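Long-range contacts in putative GTP pyrophosphokinase (Streptococcus mutans, PDB 3L9D), which probably transfers pyrophosphate from ATP to GTP, the first step in making the alarmone ppGpp, as in other members of the RelA/SpoT family: residues H152-Y157 with I167-I172; G107-V112 with Q173-A178; M35-F40 with E96-D101; Y44-G49 with V159-G164; F114-N119 with E218-R223. All blocks are in the same frame, centred on the assembly; numbering follows the deposited sequence.

Contact 1. Residues H152-Y157 with I167-I172; sequences HVIVEY and IIMAEI
Val153 and Ile172, Val155 and Ala170, and Tyr157 and Ile168 are the three hydrogen-bonded pairs of this antiparallel ladder. Each pair exchanges two backbone bonds. The first is short in both directions, with Val153 N to Ile172 O and Ile172 N to Val153 O both 2.8 Å. Ile154 with Glu171 and Glu156 with Met169 are the non-hydrogen-bonded pairs between them. There CA-H...O contacts fill in, such as Met169 CA to Val155 O at 3.2 Å.

Apolar contacts line both faces. On the face of Val153, Val155 and Tyr157, both methyls of Val155 straddle Ile172 CD1, each 3.7 Å from it. Val155 CG2 also meets Ala170 CB at 3.9 Å. On the other face Ile154 spreads its two branches. With CG1 beside the backbone N (chi1 -57°) and chi2 turned to -54°, Ile154 CD1 comes over Glu171, 3.4 Å from Glu171 CB. Ile154 CG2 goes to Met169 SD, 3.9 Å away.

Polar ends are few. Glu171 OE2 comes within 3.8 Å of His152 ND1, oblique to the ring. The firmer partners are Gln173 for Glu171 and Tyr148 for His152.

The two strands form the hairpin 150-161/164-176. Strand 132-139 flanks it beside 150-161 and strand 106-112 beside 164-176. Helix 42-64 packs on the face of Tyr157, Ile168 and Ile172.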
# COMPACT_ATOMS: atom_id res chain seq x y z
N HIS A 152 -2.29 -4.97 -3.87
CA HIS A 152 -2.03 -5.32 -2.48
C HIS A 152 -1.09 -6.49 -2.34
O HIS A 152 -1.32 -7.53 -2.92
CB HIS A 152 -3.32 -5.65 -1.75
CG HIS A 152 -4.34 -4.55 -1.78
ND1 HIS A 152 -5.45 -4.54 -0.98
CD2 HIS A 152 -4.41 -3.42 -2.53
CE1 HIS A 152 -6.17 -3.46 -1.23
NE2 HIS A 152 -5.55 -2.77 -2.16
N VAL A 153 -0.03 -6.31 -1.55
CA VAL A 153 0.92 -7.38 -1.26
C VAL A 153 0.99 -7.61 0.25
O VAL A 153 1.10 -6.67 1.01
CB VAL A 153 2.33 -7.03 -1.75
CG1 VAL A 153 3.27 -8.17 -1.45
CG2 VAL A 153 2.32 -6.70 -3.24
N ILE A 154 0.90 -8.86 0.67
CA ILE A 154 1.06 -9.18 2.07
C ILE A 154 2.41 -9.86 2.24
O ILE A 154 2.78 -10.75 1.47
CB ILE A 154 -0.08 -10.07 2.61
CG1 ILE A 154 -1.44 -9.39 2.39
CG2 ILE A 154 0.13 -10.39 4.09
CD1 ILE A 154 -1.56 -7.97 2.95
N VAL A 155 3.16 -9.39 3.23
CA VAL A 155 4.47 -9.93 3.50
C VAL A 155 4.57 -10.36 4.95
O VAL A 155 3.99 -9.73 5.84
CB VAL A 155 5.60 -8.92 3.13
CG1 VAL A 155 5.66 -8.69 1.62
CG2 VAL A 155 5.47 -7.58 3.92
N GLU A 156 5.25 -11.48 5.18
CA GLU A 156 5.66 -11.88 6.52
C GLU A 156 7.01 -11.24 6.76
O GLU A 156 7.93 -11.40 5.95
CB GLU A 156 5.83 -13.38 6.63
CG GLU A 156 4.58 -14.18 6.61
CD GLU A 156 4.86 -15.66 6.71
OE1 GLU A 156 6.04 -16.05 6.86
OE2 GLU A 156 3.89 -16.45 6.63
N TYR A 157 7.12 -10.53 7.87
CA TYR A 157 8.32 -9.78 8.19
C TYR A 157 8.79 -10.15 9.58
O TYR A 157 8.05 -9.99 10.55
CB TYR A 157 8.05 -8.28 8.10
CG TYR A 157 9.30 -7.47 8.29
CD1 TYR A 157 10.22 -7.35 7.26
CD2 TYR A 157 9.58 -6.86 9.50
CE1 TYR A 157 11.39 -6.61 7.43
CE2 TYR A 157 10.76 -6.13 9.69
CZ TYR A 157 11.65 -6.01 8.64
OH TYR A 157 12.80 -5.30 8.80
N ILE A 167 7.18 -12.94 14.00
CA ILE A 167 6.82 -12.87 12.59
C ILE A 167 5.50 -12.12 12.47
O ILE A 167 4.46 -12.65 12.87
CB ILE A 167 6.68 -14.29 11.96
CG1 ILE A 167 7.83 -15.23 12.39
CG2 ILE A 167 6.57 -14.20 10.44
CD1 ILE A 167 9.00 -15.32 11.41
N ILE A 168 5.52 -10.88 11.96
CA ILE A 168 4.29 -10.11 11.73
C ILE A 168 3.91 -10.00 10.24
O ILE A 168 4.73 -10.19 9.36
CB ILE A 168 4.38 -8.68 12.34
CG1 ILE A 168 5.46 -7.85 11.63
CG2 ILE A 168 4.67 -8.76 13.84
CD1 ILE A 168 4.97 -7.04 10.50
N MET A 169 2.65 -9.69 9.96
CA MET A 169 2.25 -9.50 8.57
C MET A 169 1.99 -8.03 8.28
O MET A 169 1.37 -7.34 9.08
CB MET A 169 1.02 -10.34 8.23
CG MET A 169 1.34 -11.77 7.78
SD MET A 169 -0.16 -12.64 7.27
CE MET A 169 -0.84 -13.12 8.85
N ALA A 170 2.50 -7.56 7.15
CA ALA A 170 2.29 -6.19 6.75
C ALA A 170 1.57 -6.14 5.41
O ALA A 170 1.83 -6.95 4.52
CB ALA A 170 3.61 -5.46 6.68
N GLU A 171 0.65 -5.19 5.25
CA GLU A 171 0.06 -4.98 3.95
C GLU A 171 0.69 -3.81 3.20
O GLU A 171 0.61 -2.66 3.64
CB GLU A 171 -1.44 -4.77 4.06
CG GLU A 171 -2.00 -4.24 2.77
CD GLU A 171 -3.50 -4.33 2.72
OE1 GLU A 171 -4.16 -3.31 3.04
OE2 GLU A 171 -4.01 -5.43 2.37
N ILE A 172 1.34 -4.12 2.09
CA ILE A 172 1.92 -3.11 1.22
C ILE A 172 0.98 -2.80 0.06
O ILE A 172 0.66 -3.67 -0.75
CB ILE A 172 3.24 -3.62 0.64
CG1 ILE A 172 4.18 -4.01 1.77
CG2 ILE A 172 3.89 -2.57 -0.24
CD1 ILE A 172 5.25 -4.98 1.34

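Contact 2. Residues G107-V112 with Q173-A178; sequences GLRIMV and QIRTLA
Leu108, Ile110 and Val112 alternate with Gln173 and Arg175 in a ladder of four backbone bonds between parallel strands. Gln173 N gives to Leu108 O at 2.7 Å, and Ile110 N gives to Gln173 O. Arg175 N then gives to Ile110 O, and Val112 N to Arg175 O at 2.7 Å. CA-H...O contacts run alongside, among them Arg109 CA to Gln173 O at 3.3 Å.

Arg109, Gln173 and Arg175 share a face with Met111. The guanidinium groups of Arg109 and Arg175 lie nearly parallel, planes 19° apart and offset. Arg109 NE lies over one face of the Arg175 guanidinium, 3.4 Å from Arg175 NH1. Two donors meet here, so they do not bond; the like-charged groups lie face to face. Arg175 is extended from CG to NE, and its NH1 bonds to Asn180 while NH2 bonds to Tyr148. These bonds probably help hold it flat under Arg109. Gln173 NE2 is held by Glu171.

Apolar contacts are small. Val112 CG1 meets Ile174 CG2 at 3.9 Å on the opposite face. Met111, bent at chi2 (59°), brings CG to Leu177 CD1 at 3.6 Å.

Thr176 N-caps helix 177-193 through Met179 N, and its OG1 also bonds Asp216. This is a parallel pair inside the mixed sheet of the nucleotidyltransferase-like RelA/SpoT synthetase domain, where strand 164-176 leads directly into a helix.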
# COMPACT_ATOMS: atom_id res chain seq x y z
N GLY A 107 0.64 -1.39 7.91
CA GLY A 107 0.24 -1.06 6.56
C GLY A 107 1.20 -0.10 5.88
O GLY A 107 1.54 0.93 6.45
N LEU A 108 1.66 -0.44 4.68
CA LEU A 108 2.59 0.41 3.96
C LEU A 108 2.09 0.81 2.59
O LEU A 108 1.35 0.08 1.95
CB LEU A 108 3.96 -0.25 3.84
CG LEU A 108 4.84 -0.10 5.08
CD1 LEU A 108 5.08 -1.42 5.74
CD2 LEU A 108 6.15 0.58 4.71
N ARG A 109 2.52 1.98 2.14
CA ARG A 109 2.12 2.47 0.83
C ARG A 109 3.32 2.86 0.00
O ARG A 109 4.09 3.71 0.41
CB ARG A 109 1.19 3.67 0.96
CG ARG A 109 -0.12 3.31 1.57
CD ARG A 109 -1.21 4.22 1.06
NE ARG A 109 -2.49 3.79 1.61
CZ ARG A 109 -3.34 4.60 2.23
NH1 ARG A 109 -3.03 5.90 2.37
NH2 ARG A 109 -4.50 4.12 2.70
N ILE A 110 3.46 2.26 -1.17
CA ILE A 110 4.52 2.63 -2.09
C ILE A 110 3.89 3.42 -3.23
O ILE A 110 3.13 2.86 -4.03
CB ILE A 110 5.27 1.39 -2.59
CG1 ILE A 110 5.91 0.67 -1.38
CG2 ILE A 110 6.30 1.76 -3.63
CD1 ILE A 110 6.68 -0.61 -1.69
N MET A 111 4.18 4.71 -3.27
CA MET A 111 3.66 5.59 -4.33
C MET A 111 4.56 5.56 -5.56
O MET A 111 5.74 5.91 -5.49
CB MET A 111 3.50 7.02 -3.81
CG MET A 111 2.05 7.49 -3.70
SD MET A 111 1.06 6.45 -2.60
CE MET A 111 1.79 6.85 -1.01
N VAL A 112 4.01 5.12 -6.68
CA VAL A 112 4.74 5.06 -7.94
C VAL A 112 4.21 6.12 -8.90
O VAL A 112 3.07 6.54 -8.78
CB VAL A 112 4.60 3.68 -8.64
CG1 VAL A 112 5.22 2.56 -7.78
CG2 VAL A 112 3.12 3.39 -8.98
N GLN A 173 0.51 -1.56 -0.03
CA GLN A 173 -0.26 -1.17 -1.20
C GLN A 173 0.58 -0.33 -2.13
O GLN A 173 1.28 0.58 -1.68
CB GLN A 173 -1.54 -0.43 -0.82
CG GLN A 173 -2.54 -1.35 -0.15
CD GLN A 173 -3.83 -0.66 0.16
OE1 GLN A 173 -4.32 0.13 -0.64
NE2 GLN A 173 -4.39 -0.95 1.33
N ILE A 174 0.51 -0.63 -3.42
CA ILE A 174 1.27 0.08 -4.43
C ILE A 174 0.30 0.91 -5.30
O ILE A 174 -0.70 0.39 -5.80
CB ILE A 174 2.09 -0.93 -5.26
CG1 ILE A 174 2.82 -1.89 -4.31
CG2 ILE A 174 3.07 -0.22 -6.19
CD1 ILE A 174 3.42 -3.11 -4.96
N ARG A 175 0.58 2.20 -5.46
CA ARG A 175 -0.40 3.11 -6.05
C ARG A 175 0.23 4.22 -6.85
O ARG A 175 1.30 4.71 -6.50
CB ARG A 175 -1.22 3.77 -4.93
CG ARG A 175 -2.12 2.84 -4.17
CD ARG A 175 -2.84 3.58 -3.07
NE ARG A 175 -3.83 2.75 -2.39
CZ ARG A 175 -4.62 3.18 -1.41
NH1 ARG A 175 -4.53 4.44 -0.99
NH2 ARG A 175 -5.50 2.37 -0.85
N THR A 176 -0.44 4.67 -7.90
CA THR A 176 -0.07 5.96 -8.50
C THR A 176 -0.52 7.12 -7.59
O THR A 176 -1.32 6.95 -6.68
CB THR A 176 -0.65 6.18 -9.93
OG1 THR A 176 -2.08 6.00 -9.93
CG2 THR A 176 -0.02 5.22 -10.89
N LEU A 177 0.00 8.30 -7.85
CA LEU A 177 -0.41 9.47 -7.10
C LEU A 177 -1.95 9.64 -7.22
O LEU A 177 -2.65 9.83 -6.22
CB LEU A 177 0.35 10.68 -7.62
CG LEU A 177 1.88 10.75 -7.35
CD1 LEU A 177 2.46 9.47 -6.67
CD2 LEU A 177 2.70 11.13 -8.61
N ALA A 178 -2.46 9.52 -8.45
CA ALA A 178 -3.91 9.63 -8.69
C ALA A 178 -4.71 8.53 -8.01
O ALA A 178 -5.78 8.80 -7.44
CB ALA A 178 -4.21 9.66 -10.19

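Contact 3. Residues M35-F40 with E96-D101; sequences MNWEEF and ENLTQD
The Phe40 ring takes Leu98 CD1 over one face, 4.0 Å from the ring centroid and 29° off the normal, a CH-pi contact. Met35 CE also lies over a face of this ring, offset toward the rim. Thr99 OG1 approaches obliquely, 3.5 Å from Phe40 CE1. The Trp37 ring carries Met35 CG over one face. Leu98 CD1 comes to it obliquely, 3.9 Å from Trp37 CZ3.

Leu98 is thus the hub. Leu98 CB also touches Phe40 CZ at 3.5 Å, and the two side chains cross at about a right angle. Met35 and Leu98 meet tip to tip, Met35 CE to Leu98 CD1 at 3.7 Å. The Phe40 ring reaches across because CG stands opposite the backbone N (chi1 163°). Thr99 OG1 has its hydrogen bond with Tyr44, whose ring also meets Phe40.

Helix 81-91 adds Ile84 beside Trp37 and Met88 beside Leu98. This is a small apolar cluster between two short helices, 37-40 and 98-101, near the surface, with one leucine set among aromatic and methionine side chains.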
# COMPACT_ATOMS: atom_id res chain seq x y z
N MET A 35 -6.96 -7.57 26.85
CA MET A 35 -6.08 -7.12 25.78
C MET A 35 -5.26 -5.88 26.16
O MET A 35 -5.81 -4.83 26.50
CB MET A 35 -6.87 -6.84 24.49
CG MET A 35 -6.49 -7.72 23.29
SD MET A 35 -4.69 -7.86 23.02
CE MET A 35 -4.63 -8.86 21.54
N ASN A 36 -3.93 -6.03 26.12
CA ASN A 36 -3.00 -4.91 26.28
C ASN A 36 -2.42 -4.52 24.93
O ASN A 36 -1.46 -5.12 24.44
CB ASN A 36 -1.88 -5.29 27.25
CG ASN A 36 -0.76 -4.25 27.30
OD1 ASN A 36 -0.97 -3.05 27.01
ND2 ASN A 36 0.44 -4.70 27.65
N TRP A 37 -3.00 -3.50 24.32
CA TRP A 37 -2.64 -3.14 22.96
C TRP A 37 -1.22 -2.57 22.81
O TRP A 37 -0.47 -2.98 21.91
CB TRP A 37 -3.68 -2.17 22.40
CG TRP A 37 -5.01 -2.81 22.22
CD1 TRP A 37 -6.09 -2.73 23.05
CD2 TRP A 37 -5.41 -3.66 21.13
NE1 TRP A 37 -7.14 -3.46 22.54
CE2 TRP A 37 -6.75 -4.04 21.37
CE3 TRP A 37 -4.76 -4.13 19.98
CZ2 TRP A 37 -7.45 -4.88 20.49
CZ3 TRP A 37 -5.47 -4.95 19.10
CH2 TRP A 37 -6.80 -5.32 19.37
N GLU A 38 -0.84 -1.65 23.68
CA GLU A 38 0.48 -1.04 23.58
C GLU A 38 1.58 -2.09 23.46
O GLU A 38 2.59 -1.86 22.79
CB GLU A 38 0.75 -0.13 24.77
CG GLU A 38 2.05 0.64 24.65
CD GLU A 38 2.28 1.62 25.79
OE1 GLU A 38 1.85 1.30 26.93
OE2 GLU A 38 2.88 2.69 25.55
N GLU A 39 1.40 -3.24 24.10
CA GLU A 39 2.40 -4.29 24.04
C GLU A 39 2.30 -5.13 22.77
O GLU A 39 3.31 -5.44 22.14
CB GLU A 39 2.30 -5.22 25.24
CG GLU A 39 3.05 -6.54 25.03
CD GLU A 39 2.88 -7.52 26.17
OE1 GLU A 39 2.98 -8.74 25.92
OE2 GLU A 39 2.63 -7.07 27.31
N PHE A 40 1.08 -5.51 22.41
CA PHE A 40 0.86 -6.36 21.25
C PHE A 40 1.32 -5.62 20.00
O PHE A 40 1.89 -6.21 19.09
CB PHE A 40 -0.61 -6.76 21.14
CG PHE A 40 -1.01 -7.27 19.78
CD1 PHE A 40 -0.88 -8.61 19.48
CD2 PHE A 40 -1.51 -6.41 18.82
CE1 PHE A 40 -1.24 -9.08 18.23
CE2 PHE A 40 -1.87 -6.87 17.58
CZ PHE A 40 -1.73 -8.21 17.28
N GLU A 96 -6.25 -14.07 20.39
CA GLU A 96 -5.18 -15.07 20.37
C GLU A 96 -4.69 -15.42 18.95
O GLU A 96 -3.60 -15.96 18.77
CB GLU A 96 -5.59 -16.35 21.12
CG GLU A 96 -7.10 -16.64 21.12
CD GLU A 96 -7.90 -15.70 22.03
OE1 GLU A 96 -7.38 -15.32 23.11
OE2 GLU A 96 -9.05 -15.34 21.67
N ASN A 97 -5.50 -15.08 17.95
CA ASN A 97 -5.10 -15.34 16.56
C ASN A 97 -4.80 -14.10 15.74
O ASN A 97 -4.75 -14.18 14.51
CB ASN A 97 -6.17 -16.15 15.86
CG ASN A 97 -6.44 -17.46 16.55
OD1 ASN A 97 -7.58 -17.93 16.59
ND2 ASN A 97 -5.40 -18.07 17.11
N LEU A 98 -4.61 -12.95 16.39
CA LEU A 98 -4.37 -11.71 15.65
C LEU A 98 -3.11 -11.81 14.79
O LEU A 98 -3.14 -11.60 13.58
CB LEU A 98 -4.23 -10.53 16.60
CG LEU A 98 -5.52 -9.90 17.10
CD1 LEU A 98 -5.17 -8.65 17.85
CD2 LEU A 98 -6.44 -9.59 15.93
N THR A 99 -1.99 -12.12 15.43
CA THR A 99 -0.72 -12.09 14.72
C THR A 99 -0.74 -13.08 13.56
O THR A 99 -0.30 -12.76 12.47
CB THR A 99 0.46 -12.38 15.66
OG1 THR A 99 0.79 -11.18 16.38
CG2 THR A 99 1.66 -12.82 14.85
N GLN A 100 -1.26 -14.28 13.79
CA GLN A 100 -1.21 -15.30 12.76
C GLN A 100 -2.29 -15.11 11.69
O GLN A 100 -2.15 -15.58 10.58
CB GLN A 100 -1.24 -16.71 13.37
CG GLN A 100 -2.62 -17.27 13.62
CD GLN A 100 -2.60 -18.76 13.94
OE1 GLN A 100 -3.44 -19.54 13.46
NE2 GLN A 100 -1.62 -19.18 14.74
N ASP A 101 -3.37 -14.39 12.02
CA ASP A 101 -4.51 -14.33 11.11
C ASP A 101 -4.82 -12.96 10.49
O ASP A 101 -5.47 -12.89 9.44
CB ASP A 101 -5.77 -14.90 11.77
CG ASP A 101 -5.81 -16.43 11.78
OD1 ASP A 101 -4.93 -17.09 11.16
OD2 ASP A 101 -6.74 -16.98 12.42

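Contact 4. Residues Y44-G49 with V159-G164; sequences YIQAVG and VDTISG
Gln46 lies across Val159 and Thr161. Gln46 CB starts the contact, 3.8 Å from Val159 CG2. CG stands beside the backbone N (chi1 -62°), and from there the chain runs extended toward the strand. Gln46 CD passes the same methyl, Val159 CG2, at 4.1 Å. The amide end lies by the backbone of Asp160 and by Thr161 CG2. Gln46 crosses both Val159 and Thr161 at about a right angle.

Val159 points CG2 at the helix, opposite its own backbone N, and Val159 CG2 also approaches Ala47 N at 4.5 Å. Pro43 and Glu50 of the same helix flank Val159.

Within 159-164 a type I turn runs from Thr161 to Gly164. Thr161 OG1 accepts from Ser163 N at 3.3 Å, an ST turn, and gives to Gly164 O at 2.5 Å.

Between these two segments, the contact is the aliphatic part of Gln46 against the methyls of Val159 and Thr161. It rests mainly on van der Waals packing.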
# COMPACT_ATOMS: atom_id res chain seq x y z
N TYR A 44 4.82 -4.22 15.53
CA TYR A 44 4.27 -3.68 14.29
C TYR A 44 4.72 -2.25 14.11
O TYR A 44 4.94 -1.80 12.98
CB TYR A 44 2.74 -3.74 14.28
CG TYR A 44 2.17 -5.14 14.29
CD1 TYR A 44 1.85 -5.79 13.10
CD2 TYR A 44 1.96 -5.81 15.47
CE1 TYR A 44 1.33 -7.08 13.11
CE2 TYR A 44 1.45 -7.07 15.49
CZ TYR A 44 1.14 -7.70 14.31
OH TYR A 44 0.62 -8.96 14.36
N ILE A 45 4.84 -1.54 15.22
CA ILE A 45 5.37 -0.19 15.17
C ILE A 45 6.81 -0.21 14.65
O ILE A 45 7.19 0.60 13.80
CB ILE A 45 5.30 0.50 16.53
CG1 ILE A 45 3.85 0.84 16.87
CG2 ILE A 45 6.18 1.76 16.53
CD1 ILE A 45 3.55 0.89 18.33
N GLN A 46 7.60 -1.14 15.18
CA GLN A 46 8.98 -1.34 14.74
C GLN A 46 9.03 -1.70 13.25
O GLN A 46 9.80 -1.10 12.50
CB GLN A 46 9.63 -2.49 15.51
CG GLN A 46 9.76 -2.28 16.98
CD GLN A 46 10.59 -3.37 17.65
OE1 GLN A 46 10.09 -4.13 18.49
NE2 GLN A 46 11.87 -3.47 17.26
N ALA A 47 8.23 -2.70 12.86
CA ALA A 47 8.18 -3.18 11.48
C ALA A 47 7.88 -2.05 10.47
O ALA A 47 8.53 -1.97 9.43
CB ALA A 47 7.18 -4.30 11.35
N VAL A 48 6.92 -1.18 10.76
CA VAL A 48 6.61 -0.08 9.86
C VAL A 48 7.82 0.81 9.68
O VAL A 48 8.08 1.32 8.59
CB VAL A 48 5.42 0.78 10.36
CG1 VAL A 48 5.23 1.98 9.46
CG2 VAL A 48 4.16 -0.04 10.38
N GLY A 49 8.55 1.02 10.78
CA GLY A 49 9.72 1.89 10.77
C GLY A 49 10.85 1.32 9.91
O GLY A 49 11.42 2.06 9.10
N VAL A 159 10.60 -9.45 12.83
CA VAL A 159 11.11 -8.31 13.57
C VAL A 159 11.69 -8.74 14.90
O VAL A 159 11.00 -9.36 15.71
CB VAL A 159 10.02 -7.24 13.78
CG1 VAL A 159 8.80 -7.85 14.42
CG2 VAL A 159 10.56 -6.11 14.64
N ASP A 160 12.96 -8.44 15.13
CA ASP A 160 13.59 -8.75 16.41
C ASP A 160 13.20 -7.73 17.46
O ASP A 160 13.34 -6.55 17.22
CB ASP A 160 15.11 -8.83 16.28
CG ASP A 160 15.55 -10.04 15.47
OD1 ASP A 160 15.90 -11.08 16.08
OD2 ASP A 160 15.51 -9.96 14.23
N THR A 161 12.66 -8.20 18.58
CA THR A 161 12.30 -7.32 19.69
C THR A 161 13.25 -7.63 20.85
O THR A 161 14.06 -8.54 20.76
CB THR A 161 10.83 -7.54 20.14
OG1 THR A 161 10.70 -8.84 20.71
CG2 THR A 161 9.89 -7.45 18.96
N ILE A 162 13.16 -6.87 21.94
CA ILE A 162 13.98 -7.16 23.11
C ILE A 162 13.60 -8.49 23.78
O ILE A 162 14.39 -9.06 24.54
CB ILE A 162 13.95 -6.02 24.14
CG1 ILE A 162 12.57 -5.87 24.76
CG2 ILE A 162 14.38 -4.72 23.51
CD1 ILE A 162 12.45 -4.66 25.68
N SER A 163 12.41 -9.01 23.49
CA SER A 163 12.03 -10.31 24.04
C SER A 163 12.06 -11.43 23.02
O SER A 163 11.58 -12.52 23.29
CB SER A 163 10.65 -10.26 24.70
OG SER A 163 9.63 -10.06 23.74
N GLY A 164 12.63 -11.17 21.84
CA GLY A 164 12.79 -12.20 20.82
C GLY A 164 12.16 -11.84 19.49
O GLY A 164 11.60 -10.76 19.33

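Contact 5. Residues F114-N119 with E218-R223; sequences FVDDVN and EMRQIR
Asp116 lies between Arg220 and Arg223 and meets the two guanidinium groups differently. Against Arg223 its carboxylate is stacked, planes 10° apart, with OD2 over the centre of the group. Asp116 OD1 is 3.2 Å from Arg223 NE, a salt bridge of charges alone, since no N-H points at it. Arg223 NE turns instead to Arg220 O, at 2.6 Å.

Against Arg220 the carboxylate stands steeply, 76° between planes. Arg220 CG sits between its backbone N and carbonyl carbon (chi1 73°), and a bend at chi3 turns the guanidinium to Asp116. Arg220 NH2 gives a nearly straight bond to Asp116 OD2, 3.2 Å long. The bond from Arg220 NE to Asp116 OD1 is weak, at 3.1 Å. Val115 CG1 covers one face of the same guanidinium, 3.3 Å from Arg220 NH2. Arg220 NH1 has a second acid, Glu217.

Arg223 CB sits over the centre of the Phe114 ring, almost on its normal and 3.7 Å from the centroid, a CH-pi contact. The tip of Arg223 reaches Asp116.

The network joins the loop leading from strand 106-112 into helix 117-126 to the turn between helices 199-221 and 223-230. Lys227 of helix 223-230 also touches Phe114.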
# COMPACT_ATOMS: atom_id res chain seq x y z
N PHE A 114 4.07 5.81 -12.49
CA PHE A 114 3.30 5.24 -13.61
C PHE A 114 2.65 3.90 -13.29
O PHE A 114 3.18 3.11 -12.51
CB PHE A 114 4.19 5.07 -14.84
CG PHE A 114 4.82 6.34 -15.31
CD1 PHE A 114 4.06 7.34 -15.87
CD2 PHE A 114 6.20 6.52 -15.19
CE1 PHE A 114 4.66 8.53 -16.32
CE2 PHE A 114 6.80 7.69 -15.63
CZ PHE A 114 6.04 8.69 -16.19
N VAL A 115 1.50 3.63 -13.90
CA VAL A 115 0.87 2.32 -13.74
C VAL A 115 1.92 1.23 -13.97
O VAL A 115 2.04 0.26 -13.21
CB VAL A 115 -0.27 2.12 -14.73
CG1 VAL A 115 -0.53 0.66 -14.93
CG2 VAL A 115 -1.53 2.85 -14.25
N ASP A 116 2.72 1.43 -15.01
CA ASP A 116 3.74 0.48 -15.39
C ASP A 116 4.78 0.24 -14.29
O ASP A 116 5.33 -0.87 -14.20
CB ASP A 116 4.40 0.94 -16.68
CG ASP A 116 3.39 1.27 -17.77
OD1 ASP A 116 2.81 2.38 -17.75
OD2 ASP A 116 3.16 0.41 -18.64
N ASP A 117 5.05 1.25 -13.46
CA ASP A 117 6.05 1.07 -12.40
C ASP A 117 5.66 0.04 -11.33
O ASP A 117 6.51 -0.42 -10.57
CB ASP A 117 6.41 2.39 -11.74
CG ASP A 117 7.13 3.33 -12.67
OD1 ASP A 117 7.96 2.87 -13.48
OD2 ASP A 117 6.88 4.55 -12.57
N VAL A 118 4.38 -0.31 -11.26
CA VAL A 118 3.88 -1.27 -10.28
C VAL A 118 4.56 -2.64 -10.38
O VAL A 118 4.97 -3.22 -9.37
CB VAL A 118 2.34 -1.46 -10.37
CG1 VAL A 118 1.85 -2.54 -9.36
CG2 VAL A 118 1.61 -0.13 -10.18
N ASN A 119 4.68 -3.17 -11.60
CA ASN A 119 5.29 -4.49 -11.79
C ASN A 119 6.78 -4.48 -11.45
O ASN A 119 7.31 -5.47 -10.94
CB ASN A 119 5.04 -5.05 -13.19
CG ASN A 119 3.59 -5.51 -13.40
OD1 ASN A 119 2.90 -5.92 -12.45
ND2 ASN A 119 3.12 -5.44 -14.65
N GLU A 218 -3.33 8.37 -19.77
CA GLU A 218 -2.69 9.32 -20.69
C GLU A 218 -1.20 9.47 -20.47
O GLU A 218 -0.42 9.37 -21.41
CB GLU A 218 -3.37 10.68 -20.60
CG GLU A 218 -4.73 10.70 -21.25
CD GLU A 218 -4.66 10.45 -22.74
OE1 GLU A 218 -3.54 10.51 -23.30
OE2 GLU A 218 -5.72 10.23 -23.36
N MET A 219 -0.78 9.70 -19.24
CA MET A 219 0.63 9.91 -18.96
C MET A 219 1.53 8.68 -19.24
O MET A 219 2.67 8.82 -19.68
CB MET A 219 0.83 10.44 -17.54
CG MET A 219 0.45 11.90 -17.35
SD MET A 219 1.48 13.02 -18.32
CE MET A 219 1.01 14.58 -17.58
N ARG A 220 1.02 7.48 -18.98
CA ARG A 220 1.85 6.29 -19.14
C ARG A 220 2.28 6.14 -20.59
O ARG A 220 3.28 5.51 -20.89
CB ARG A 220 1.13 5.02 -18.68
CG ARG A 220 0.01 4.55 -19.61
CD ARG A 220 -0.86 3.50 -18.94
NE ARG A 220 -0.14 2.25 -18.74
CZ ARG A 220 -0.69 1.13 -18.26
NH1 ARG A 220 -1.98 1.11 -17.91
NH2 ARG A 220 0.06 0.04 -18.12
N GLN A 221 1.50 6.71 -21.50
CA GLN A 221 1.76 6.54 -22.92
C GLN A 221 2.97 7.31 -23.41
O GLN A 221 3.70 6.85 -24.29
CB GLN A 221 0.50 6.84 -23.72
CG GLN A 221 -0.36 5.59 -23.87
CD GLN A 221 -1.79 5.88 -24.23
OE1 GLN A 221 -2.13 6.98 -24.66
NE2 GLN A 221 -2.66 4.88 -24.05
N ILE A 222 3.20 8.49 -22.82
CA ILE A 222 4.40 9.27 -23.07
C ILE A 222 5.42 9.05 -21.96
O ILE A 222 6.35 9.84 -21.78
CB ILE A 222 4.07 10.78 -23.19
CG1 ILE A 222 3.47 11.32 -21.89
CG2 ILE A 222 3.11 11.03 -24.34
CD1 ILE A 222 3.07 12.80 -21.95
N ARG A 223 5.26 7.95 -21.22
CA ARG A 223 6.10 7.70 -20.05
C ARG A 223 7.58 7.59 -20.36
O ARG A 223 8.41 8.08 -19.60
CB ARG A 223 5.59 6.48 -19.27
CG ARG A 223 6.56 5.33 -19.12
CD ARG A 223 5.81 4.06 -18.78
NE ARG A 223 4.84 3.74 -19.83
CZ ARG A 223 4.86 2.62 -20.54
NH1 ARG A 223 5.78 1.69 -20.31
NH2 ARG A 223 3.94 2.42 -21.48

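How the contacts relate
Contacts 1 and 2 are the buried ones. Both ladders are built on strand 164-176 and so belong to one sheet; Glu171 O and Leu108 N meet at 2.7 Å, probably a hydrogen bond. Contacts 3 and 4 lie on one side of the chain's centre. Contact 3 is at the surface, contacts 4 and 5 partly buried. Tyr44 and Thr99 link contacts 3 and 4. Contact 4 also brings helix 42-64 onto the hairpin of contact 1. Contact 5 is on the opposite side, its centre about 39 Å from that of contact 3, yet it touches contact 2. Backbone bonds dominate in the sheet, apolar packing in contacts 3 and 4, and salt bridges in contact 5.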